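Local coordinates for protein Non-reducing end alpha-L-arabinofuranosidase BoGH43B (Bacteroides ovatus, PDB 5JOZ) that removes terminal non-reducing alpha-L-arabinofuranosyl residues from xyloglucan side branches as a family 43 glycoside hydrolase, converting S units to X units, at residues Val102-Ala107 with Asp116-Gly121; Asn62-Gly67 with Gly91-Gly96. All coordinates share one frame; numbering follows the deposited sequence.

Contact 1 (Val102-Ala107 with Asp116-Gly121); sequences VFYVTA and DPVWVG
Y104 and V118 face each other as an antiparallel hydrogen-bonded pair, joined by Y104 N to V118 O (3.1 Å) and, almost straight, by V118 N to Y104 O (2.9 Å, 178° at the hydrogen). V120 N adds a third backbone bond, to V102 O. That carbonyl also accepts from a water that in turn takes the N-H of G121, so the turn leaving the short strand 118-119 stays tied to its neighbour. Between these bonds F103 and W119 form a non-hydrogen-bonded pair, where F103 CA lies 3.3 Å from V118 O in a CA-H...O contact. Aromatic contacts occupy both faces of the sheet. On the F103 side, the phenyl edge is directed at the indole in an offset edge-to-face pair, planes at 66°, while F103 CB lies 3.7 Å from W119 CE3 and also touches P117 CB. On the Y104 side, chi1 of 67° sets the ring between its own N and carbonyl carbon and lays it alongside V118, whose CB stands over the ring face 4.0 Å from the centroid as a CH-pi contact. V120 CG1 meets the same ring at its edge, in plane, and Y104 OH is hydrogen-bonded to P154 O. A leucine at Y104 would probably leave V118 CB without its CH-pi partner and P154 O without the hydroxyl. Apolar packing is tightest where V102 CG1 presses on V120 CG2 at 3.4 Å; V105 CG1 rests more loosely on D116 O and P117 CA. Strand 102-107 thus pairs with 118-119, an edge strand of a four-stranded antiparallel sheet, as the third and fourth strands of one blade in the five-bladed beta-propeller characteristic of family 43 glycoside hydrolases.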
loop_
_atom_site.group_PDB
_atom_site.type_symbol
_atom_site.label_atom_id
_atom_site.label_comp_id
_atom_site.label_asym_id
_atom_site.label_seq_id
_atom_site.Cartn_x
_atom_site.Cartn_y
_atom_site.Cartn_z
ATOM N N VAL A 102 -13.831 9.709 -8.526
ATOM C CA VAL A 102 -14.005 8.275 -8.689
ATOM C C VAL A 102 -13.781 7.882 -10.134
ATOM O O VAL A 102 -14.296 8.526 -11.028
ATOM C CB VAL A 102 -15.389 7.826 -8.182
ATOM C CG1 VAL A 102 -15.654 6.358 -8.489
ATOM C CG2 VAL A 102 -15.487 8.075 -6.680
ATOM N N PHE A 103 -13.013 6.817 -10.346
ATOM C CA PHE A 103 -12.703 6.303 -11.688
ATOM C C PHE A 103 -12.677 4.781 -11.661
ATOM O O PHE A 103 -12.518 4.190 -10.605
ATOM C CB PHE A 103 -11.320 6.788 -12.151
ATOM C CG PHE A 103 -10.198 6.189 -11.359
ATOM C CD1 PHE A 103 -9.829 6.753 -10.158
ATOM C CD2 PHE A 103 -9.582 5.007 -11.767
ATOM C CE1 PHE A 103 -8.848 6.173 -9.373
ATOM C CE2 PHE A 103 -8.589 4.424 -10.990
ATOM C CZ PHE A 103 -8.224 5.015 -9.789
ATOM N N TYR A 104 -12.773 4.157 -12.826
ATOM C CA TYR A 104 -12.329 2.782 -12.968
ATOM C C TYR A 104 -11.490 2.578 -14.212
ATOM O O TYR A 104 -11.518 3.390 -15.127
ATOM C CB TYR A 104 -13.493 1.766 -12.891
ATOM C CG TYR A 104 -14.511 1.770 -14.017
ATOM C CD1 TYR A 104 -15.614 2.619 -13.978
ATOM C CD2 TYR A 104 -14.400 0.884 -15.098
ATOM C CE1 TYR A 104 -16.562 2.618 -14.996
ATOM C CE2 TYR A 104 -15.347 0.877 -16.125
ATOM C CZ TYR A 104 -16.427 1.749 -16.066
ATOM O OH TYR A 104 -17.377 1.763 -17.067
ATOM N N VAL A 105 -10.738 1.474 -14.212
ATOM C CA VAL A 105 -9.919 1.031 -15.338
ATOM C C VAL A 105 -10.168 -0.452 -15.562
ATOM O O VAL A 105 -10.544 -1.157 -14.632
ATOM C CB VAL A 105 -8.403 1.270 -15.100
ATOM C CG1 VAL A 105 -8.084 2.753 -15.139
ATOM C CG2 VAL A 105 -7.928 0.670 -13.783
ATOM N N THR A 106 -9.922 -0.915 -16.787
ATOM C CA THR A 106 -10.231 -2.282 -17.202
ATOM C C THR A 106 -9.054 -2.980 -17.875
ATOM O O THR A 106 -8.144 -2.333 -18.366
ATOM C CB THR A 106 -11.441 -2.342 -18.189
ATOM O OG1 THR A 106 -11.090 -1.781 -19.459
ATOM C CG2 THR A 106 -12.648 -1.610 -17.622
ATOM N N ALA A 107 -9.096 -4.309 -17.905
ATOM C CA ALA A 107 -8.050 -5.103 -18.553
ATOM C C ALA A 107 -8.525 -6.510 -18.920
ATOM O O ALA A 107 -9.421 -7.061 -18.285
ATOM C CB ALA A 107 -6.834 -5.194 -17.642
ATOM N N ASP A 116 -7.111 3.670 -19.772
ATOM C CA ASP A 116 -7.186 5.012 -19.184
ATOM C C ASP A 116 -8.428 5.056 -18.295
ATOM O O ASP A 116 -9.277 4.174 -18.398
ATOM C CB ASP A 116 -7.237 6.076 -20.294
ATOM C CG ASP A 116 -5.920 6.184 -21.079
ATOM O OD1 ASP A 116 -4.881 5.632 -20.647
ATOM O OD2 ASP A 116 -5.922 6.844 -22.139
ATOM N N PRO A 117 -8.535 6.059 -17.404
ATOM C CA PRO A 117 -9.676 6.036 -16.485
ATOM C C PRO A 117 -11.006 6.393 -17.148
ATOM O O PRO A 117 -11.066 7.236 -18.045
ATOM C CB PRO A 117 -9.325 7.083 -15.425
ATOM C CG PRO A 117 -8.169 7.853 -15.939
ATOM C CD PRO A 117 -7.692 7.257 -17.225
ATOM N N VAL A 118 -12.050 5.713 -16.701
ATOM C CA VAL A 118 -13.420 6.081 -16.980
ATOM C C VAL A 118 -13.901 6.799 -15.722
ATOM O O VAL A 118 -14.163 6.168 -14.686
ATOM C CB VAL A 118 -14.270 4.836 -17.293
ATOM C CG1 VAL A 118 -15.732 5.221 -17.501
ATOM C CG2 VAL A 118 -13.706 4.110 -18.518
ATOM N N TRP A 119 -13.974 8.122 -15.810
ATOM C CA TRP A 119 -14.407 8.953 -14.694
ATOM C C TRP A 119 -15.936 8.908 -14.618
ATOM O O TRP A 119 -16.627 9.228 -15.596
ATOM C CB TRP A 119 -13.938 10.396 -14.864
ATOM C CG TRP A 119 -12.470 10.563 -15.048
ATOM C CD1 TRP A 119 -11.813 10.768 -16.230
ATOM C CD2 TRP A 119 -11.472 10.562 -14.029
ATOM N NE1 TRP A 119 -10.468 10.888 -16.010
ATOM C CE2 TRP A 119 -10.224 10.761 -14.668
ATOM C CE3 TRP A 119 -11.503 10.402 -12.635
ATOM C CZ2 TRP A 119 -9.016 10.812 -13.963
ATOM C CZ3 TRP A 119 -10.298 10.446 -11.929
ATOM C CH2 TRP A 119 -9.072 10.660 -12.598
ATOM N N VAL A 120 -16.445 8.512 -13.454
ATOM C CA VAL A 120 -17.879 8.301 -13.238
ATOM C C VAL A 120 -18.599 9.586 -12.767
ATOM O O VAL A 120 -19.829 9.690 -12.855
ATOM C CB VAL A 120 -18.142 7.109 -12.269
ATOM C CG1 VAL A 120 -17.351 5.876 -12.697
ATOM C CG2 VAL A 120 -17.826 7.466 -10.825
ATOM N N GLY A 121 -17.832 10.540 -12.247
ATOM C CA GLY A 121 -18.317 11.884 -11.987
ATOM C C GLY A 121 -18.806 12.143 -10.589
ATOM O O GLY A 121 -19.806 12.834 -10.405
HETATM O O HOH W 1 -15.266 10.981 -11.592
#

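Contact 2 (Asn62-Gly67 with Gly91-Gly96); sequences NNPLMG and GTNYGG
N93 reaches from strand 86-94, part of a blade of the family 43 beta-propeller, to the loop between strands 51-55 and 74-83 and grips it by a backbone carbonyl. Its ND2 donates to P64 O at 2.8 Å, with 154° at the hydrogen; the donor approaches tilted 35° from the carbonyl plane. The extended first torsion of N93 (chi1 179°) carries the amide across to this oxygen, beside the proline ring, whose CD lies 3.9 Å from ND2. At the other end of the amide, N93 OD1 receives a weak bond from G96 N, which helps fix which way the group is turned. The side chain of N63 crosses obliquely, its amide nearly perpendicular to that of N93, and N63 OD1 takes its hydrogen bond from Q75 NE2. L65 CD2 lies 4.2 Å from N93 ND2. Beyond N93 the two backbones come together at G96, where the CA atoms of L65 and G96 are 4.0 Å apart. G96 has no side chain; a CB would point at the loop and lie far too close to P64 O, which is consistent with glycine at this close approach. A backbone bond between M66 and K97 continues the link past G96. Further out, N328 bonds N63 O and L65 N, and N355 bonds G67 O; both asparagines come later in the chain, and they give the loop further hydrogen bonds. Where the backbones are closest, G96 CA makes CA-H...O contacts with two loop carbonyls, P64 O and M66 O, each 3.5 Å away.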
loop_
_atom_site.group_PDB
_atom_site.type_symbol
_atom_site.label_atom_id
_atom_site.label_comp_id
_atom_site.label_asym_id
_atom_site.label_seq_id
_atom_site.Cartn_x
_atom_site.Cartn_y
_atom_site.Cartn_z
ATOM N N ASN A 62 -3.566 7.469 -16.145
ATOM C CA ASN A 62 -4.483 6.795 -15.196
ATOM C C ASN A 62 -4.112 6.908 -13.698
ATOM O O ASN A 62 -4.849 6.396 -12.863
ATOM C CB ASN A 62 -4.811 5.336 -15.612
ATOM C CG ASN A 62 -3.604 4.410 -15.643
ATOM O OD1 ASN A 62 -2.570 4.671 -15.038
ATOM N ND2 ASN A 62 -3.744 3.299 -16.364
ATOM N N ASN A 63 -2.998 7.567 -13.360
ATOM C CA ASN A 63 -2.736 7.984 -11.967
ATOM C C ASN A 63 -2.188 9.420 -11.941
ATOM O O ASN A 63 -0.990 9.631 -11.733
ATOM C CB ASN A 63 -1.781 6.998 -11.239
ATOM C CG ASN A 63 -1.940 6.999 -9.698
ATOM O OD1 ASN A 63 -2.756 7.726 -9.125
ATOM N ND2 ASN A 63 -1.146 6.169 -9.027
ATOM N N PRO A 64 -3.067 10.416 -12.165
ATOM C CA PRO A 64 -2.660 11.823 -11.988
ATOM C C PRO A 64 -2.458 12.156 -10.510
ATOM O O PRO A 64 -3.420 12.121 -9.740
ATOM C CB PRO A 64 -3.841 12.617 -12.575
ATOM C CG PRO A 64 -5.005 11.688 -12.533
ATOM C CD PRO A 64 -4.452 10.295 -12.662
ATOM N N LEU A 65 -1.219 12.456 -10.124
ATOM C CA LEU A 65 -0.860 12.616 -8.709
ATOM C C LEU A 65 -0.241 13.946 -8.301
ATOM O O LEU A 65 -0.105 14.203 -7.099
ATOM C CB LEU A 65 0.077 11.480 -8.288
ATOM C CG LEU A 65 -0.576 10.099 -8.132
ATOM C CD1 LEU A 65 0.491 9.046 -7.922
ATOM C CD2 LEU A 65 -1.559 10.087 -6.972
ATOM N N MET A 66 0.120 14.795 -9.266
ATOM C CA MET A 66 0.887 16.011 -8.955
ATOM C C MET A 66 0.070 16.965 -8.083
ATOM O O MET A 66 -1.144 17.138 -8.286
ATOM C CB MET A 66 1.356 16.717 -10.238
ATOM C CG MET A 66 2.351 15.918 -11.087
ATOM S SD MET A 66 3.896 15.394 -10.274
ATOM C CE MET A 66 5.061 15.645 -11.615
ATOM N N GLY A 67 0.729 17.543 -7.084
ATOM C CA GLY A 67 0.070 18.430 -6.129
ATOM C C GLY A 67 -0.608 17.732 -4.958
ATOM O O GLY A 67 -0.970 18.396 -3.994
ATOM N N GLY A 91 -11.727 3.009 -8.005
ATOM C CA GLY A 91 -11.210 3.654 -6.799
ATOM C C GLY A 91 -11.468 5.136 -6.822
ATOM O O GLY A 91 -12.211 5.629 -7.679
ATOM N N THR A 92 -10.867 5.850 -5.882
ATOM C CA THR A 92 -10.942 7.316 -5.847
ATOM C C THR A 92 -9.543 7.945 -5.766
ATOM O O THR A 92 -8.705 7.495 -4.994
ATOM C CB THR A 92 -11.749 7.790 -4.633
ATOM O OG1 THR A 92 -12.804 6.866 -4.368
ATOM C CG2 THR A 92 -12.337 9.173 -4.879
ATOM N N ASN A 93 -9.315 8.989 -6.559
ATOM C CA ASN A 93 -8.089 9.801 -6.522
ATOM C C ASN A 93 -8.434 11.168 -5.908
ATOM O O ASN A 93 -9.251 11.904 -6.460
ATOM C CB ASN A 93 -7.555 9.938 -7.955
ATOM C CG ASN A 93 -6.283 10.776 -8.057
ATOM O OD1 ASN A 93 -6.175 11.873 -7.494
ATOM N ND2 ASN A 93 -5.322 10.271 -8.821
ATOM N N TYR A 94 -7.830 11.498 -4.769
ATOM C CA TYR A 94 -8.013 12.812 -4.133
ATOM C C TYR A 94 -6.740 13.631 -4.216
ATOM O O TYR A 94 -5.706 13.215 -3.690
ATOM C CB TYR A 94 -8.390 12.676 -2.653
ATOM C CG TYR A 94 -9.769 12.100 -2.382
ATOM C CD1 TYR A 94 -10.910 12.904 -2.419
ATOM C CD2 TYR A 94 -9.926 10.751 -2.059
ATOM C CE1 TYR A 94 -12.167 12.372 -2.161
ATOM C CE2 TYR A 94 -11.178 10.214 -1.796
ATOM C CZ TYR A 94 -12.297 11.024 -1.848
ATOM O OH TYR A 94 -13.534 10.474 -1.586
ATOM N N GLY A 95 -6.820 14.790 -4.870
ATOM C CA GLY A 95 -5.793 15.828 -4.762
ATOM C C GLY A 95 -4.831 15.973 -5.925
ATOM O O GLY A 95 -4.126 16.977 -6.011
ATOM N N GLY A 96 -4.779 14.980 -6.811
ATOM C CA GLY A 96 -3.934 15.055 -7.999
ATOM C C GLY A 96 -4.509 15.976 -9.067
ATOM O O GLY A 96 -5.721 15.960 -9.335
#

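Contacts 1 and 2 meet through neighbouring strands of one four-stranded sheet: strand 86-94 carries N93 of contact 2 and lies beside strand 102-107 of contact 1. Their centres are 12 Å apart, and F103 O and G91 N, at 3.0 Å, probably form a hydrogen bond between them. V102 CG2 also packs on T92 OG1, while P117 CD touches N62 CB at 3.8 Å, bringing the residue just before strand 118-119 against the loop of contact 2. The side chain of V102 is about 8 Å from that of D126, the inferred pKa-modulating residue, and about 12 Å from the probable proton donor E176; N93 is about 12 Å from D126, side chain to side chain.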